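Restriction endonuclease PacI (Pseudomonas alcaligenes, PDB 3M7K) is a rare-cutting HNH restriction endonuclease that cleaves DNA at an eight-base-pair target site, probably through its beta-beta-alpha-metal active site. Local coordinates at residues A53-S58 / I68-F73. Sequence-based numbering, arbitrary orientation.
Sequences AWYGLS and ISEAGF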
ATOM      1  N   ALA A  53     -15.065 -23.473  -7.394  1.00 36.19           N
ATOM      2  CA  ALA A  53     -14.869 -24.381  -6.262  1.00 35.80           C
ATOM      3  C   ALA A  53     -13.817 -23.840  -5.300  1.00 35.52           C
ATOM      4  O   ALA A  53     -13.954 -23.965  -4.082  1.00 35.41           O
ATOM      5  CB  ALA A  53     -14.486 -25.799  -6.736  1.00 35.67           C
ATOM      6  N   TRP A  54     -12.757 -23.263  -5.862  1.00 35.86           N
ATOM      7  CA  TRP A  54     -11.683 -22.663  -5.075  1.00 35.52           C
ATOM      8  C   TRP A  54     -12.222 -21.464  -4.289  1.00 35.39           C
ATOM      9  O   TRP A  54     -11.896 -21.299  -3.101  1.00 35.90           O
ATOM     10  CB  TRP A  54     -10.525 -22.282  -5.997  1.00 35.50           C
ATOM     11  CG  TRP A  54      -9.338 -21.653  -5.316  1.00 36.30           C
ATOM     12  CD1 TRP A  54      -8.252 -22.302  -4.773  1.00 36.80           C
ATOM     13  CD2 TRP A  54      -9.130 -20.264  -5.099  1.00 35.64           C
ATOM     14  NE1 TRP A  54      -7.381 -21.385  -4.233  1.00 36.79           N
ATOM     15  CE2 TRP A  54      -7.896 -20.126  -4.418  1.00 37.37           C
ATOM     16  CE3 TRP A  54      -9.866 -19.110  -5.415  1.00 36.41           C
ATOM     17  CZ2 TRP A  54      -7.377 -18.868  -4.048  1.00 37.90           C
ATOM     18  CZ3 TRP A  54      -9.348 -17.861  -5.046  1.00 36.92           C
ATOM     19  CH2 TRP A  54      -8.114 -17.754  -4.373  1.00 37.05           C
ATOM     20  N   TYR A  55     -13.067 -20.658  -4.931  1.00 34.73           N
ATOM     21  CA  TYR A  55     -13.534 -19.396  -4.346  1.00 35.08           C
ATOM     22  C   TYR A  55     -14.521 -19.649  -3.203  1.00 35.51           C
ATOM     23  O   TYR A  55     -14.675 -18.816  -2.297  1.00 35.53           O
ATOM     24  CB  TYR A  55     -14.173 -18.499  -5.423  1.00 34.10           C
ATOM     25  CG  TYR A  55     -14.299 -17.013  -5.061  1.00 33.78           C
ATOM     26  CD1 TYR A  55     -15.538 -16.375  -5.096  1.00 33.76           C
ATOM     27  CD2 TYR A  55     -13.180 -16.251  -4.717  1.00 33.35           C
ATOM     28  CE1 TYR A  55     -15.671 -15.009  -4.784  1.00 33.61           C
ATOM     29  CE2 TYR A  55     -13.297 -14.884  -4.390  1.00 33.08           C
ATOM     30  CZ  TYR A  55     -14.552 -14.272  -4.439  1.00 33.21           C
ATOM     31  OH  TYR A  55     -14.691 -12.953  -4.129  1.00 33.89           O
ATOM     32  N   GLY A  56     -15.189 -20.799  -3.258  1.00 36.39           N
ATOM     33  CA  GLY A  56     -16.172 -21.169  -2.259  1.00 37.71           C
ATOM     34  C   GLY A  56     -17.289 -20.153  -2.086  1.00 38.17           C
ATOM     35  O   GLY A  56     -17.758 -19.522  -3.046  1.00 37.45           O
ATOM     36  N   LEU A  57     -17.698 -19.987  -0.838  1.00 39.29           N
ATOM     37  CA  LEU A  57     -18.837 -19.143  -0.521  1.00 40.18           C
ATOM     38  C   LEU A  57     -18.485 -18.071   0.492  1.00 40.21           C
ATOM     39  O   LEU A  57     -17.593 -18.250   1.330  1.00 40.84           O
ATOM     40  CB  LEU A  57     -19.989 -19.991   0.000  1.00 39.69           C
ATOM     41  CG  LEU A  57     -20.567 -21.003  -0.992  1.00 41.72           C
ATOM     42  CD1 LEU A  57     -21.527 -21.899  -0.274  1.00 39.51           C
ATOM     43  CD2 LEU A  57     -21.238 -20.302  -2.211  1.00 41.79           C
ATOM     44  N   SER A  58     -19.230 -16.975   0.423  1.00 40.56           N
ATOM     45  CA  SER A  58     -18.926 -15.736   1.142  1.00 40.27           C
ATOM     46  C   SER A  58     -18.607 -15.877   2.631  1.00 40.64           C
ATOM     47  O   SER A  58     -17.680 -15.225   3.138  1.00 40.14           O
ATOM     48  CB  SER A  58     -20.077 -14.765   0.973  1.00 39.86           C
ATOM     49  OG  SER A  58     -19.688 -13.465   1.366  1.00 40.08           O
ATOM     50  N   ILE A  68      -9.236 -11.007   7.807  1.00 37.94           N
ATOM     51  CA  ILE A  68     -10.542 -10.360   7.827  1.00 37.49           C
ATOM     52  C   ILE A  68     -11.556 -11.188   7.011  1.00 37.22           C
ATOM     53  O   ILE A  68     -11.200 -11.752   5.975  1.00 36.67           O
ATOM     54  CB  ILE A  68     -10.479  -8.899   7.344  1.00 37.51           C
ATOM     55  CG1 ILE A  68     -11.748  -8.150   7.790  1.00 36.23           C
ATOM     56  CG2 ILE A  68     -10.287  -8.826   5.800  1.00 36.41           C
ATOM     57  CD1 ILE A  68     -11.634  -6.664   7.682  1.00 35.38           C
ATOM     58  N   SER A  69     -12.796 -11.264   7.495  1.00 37.17           N
ATOM     59  CA  SER A  69     -13.856 -11.981   6.789  1.00 36.97           C
ATOM     60  C   SER A  69     -14.357 -11.092   5.660  1.00 36.63           C
ATOM     61  O   SER A  69     -14.170  -9.859   5.687  1.00 35.61           O
ATOM     62  CB  SER A  69     -15.011 -12.311   7.736  1.00 37.43           C
ATOM     63  OG  SER A  69     -15.676 -11.116   8.127  1.00 38.47           O
ATOM     64  N   GLU A  70     -14.991 -11.708   4.669  1.00 36.06           N
ATOM     65  CA  GLU A  70     -15.588 -10.935   3.587  1.00 36.15           C
ATOM     66  C   GLU A  70     -16.597  -9.884   4.101  1.00 36.36           C
ATOM     67  O   GLU A  70     -16.625  -8.748   3.603  1.00 35.96           O
ATOM     68  CB  GLU A  70     -16.236 -11.869   2.572  1.00 36.03           C
ATOM     69  CG  GLU A  70     -16.777 -11.153   1.380  1.00 35.95           C
ATOM     70  CD  GLU A  70     -16.893 -12.046   0.188  1.00 33.92           C
ATOM     71  OE1 GLU A  70     -18.032 -12.435  -0.141  1.00 33.90           O
ATOM     72  OE2 GLU A  70     -15.847 -12.362  -0.413  1.00 34.64           O
ATOM     73  N   ALA A  71     -17.418 -10.261   5.079  1.00 37.05           N
ATOM     74  CA  ALA A  71     -18.370  -9.311   5.691  1.00 37.58           C
ATOM     75  C   ALA A  71     -17.653  -8.191   6.441  1.00 37.81           C
ATOM     76  O   ALA A  71     -18.062  -7.030   6.371  1.00 37.90           O
ATOM     77  CB  ALA A  71     -19.380 -10.034   6.613  1.00 38.09           C
ATOM     78  N   GLY A  72     -16.576  -8.548   7.144  1.00 37.81           N
ATOM     79  CA  GLY A  72     -15.736  -7.563   7.843  1.00 37.69           C
ATOM     80  C   GLY A  72     -15.146  -6.561   6.863  1.00 36.79           C
ATOM     81  O   GLY A  72     -15.236  -5.343   7.063  1.00 37.54           O
ATOM     82  N   PHE A  73     -14.572  -7.061   5.780  1.00 35.94           N
ATOM     83  CA  PHE A  73     -14.032  -6.169   4.767  1.00 35.04           C
ATOM     84  C   PHE A  73     -15.088  -5.284   4.119  1.00 34.93           C
ATOM     85  O   PHE A  73     -14.847  -4.112   3.879  1.00 35.12           O
ATOM     86  CB  PHE A  73     -13.269  -6.941   3.697  1.00 34.28           C
ATOM     87  CG  PHE A  73     -12.455  -6.063   2.806  1.00 34.05           C
ATOM     88  CD1 PHE A  73     -11.270  -5.493   3.279  1.00 31.56           C
ATOM     89  CD2 PHE A  73     -12.864  -5.784   1.505  1.00 33.85           C
ATOM     90  CE1 PHE A  73     -10.493  -4.659   2.471  1.00 30.63           C
ATOM     91  CE2 PHE A  73     -12.058  -4.947   0.663  1.00 34.20           C
ATOM     92  CZ  PHE A  73     -10.890  -4.386   1.170  1.00 32.14           C
TER
HETATM   93  O   HOH W   1     -18.043 -13.092   5.794  1.00 41.52           O
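The carboxylate of E70 approaches the hydroxyl end of Y55 at about a right angle, its plane 42° from that of the ring. OE2 of E70 stands off the ring plane, over the hydroxyl, and 3.9 Å from Y55 OH makes no direct bond to it. R61 makes a cation-pi contact with the Y55 ring, F51 lies against that ring at a shallow angle, and OH is hydrogen-bonded to the carbonyl of L89. The direct bond between the segments is instead made by S58, whose OG donates to OE1 of E70 over a very short 2.5 Å. An extended side chain, with CG anti to the backbone N (chi1 -176°), carries the E70 carboxylate across to S58. A water accepts from A71 N and donates weakly to S58 O. Both carboxylate oxygens are multiply bound: OE1 by S58 and K25, OE2 by R61 and the backbone N of L89. L89 immediately precedes strand 90-93, which carries the magnesium ligand D92, so both segments are tied to the beta-beta-alpha-metal region. The buried carboxylate thus joins the start of helix 70-74 to the loop after helix 48-55, and its two cationic partners would be expected to favour the ionised form.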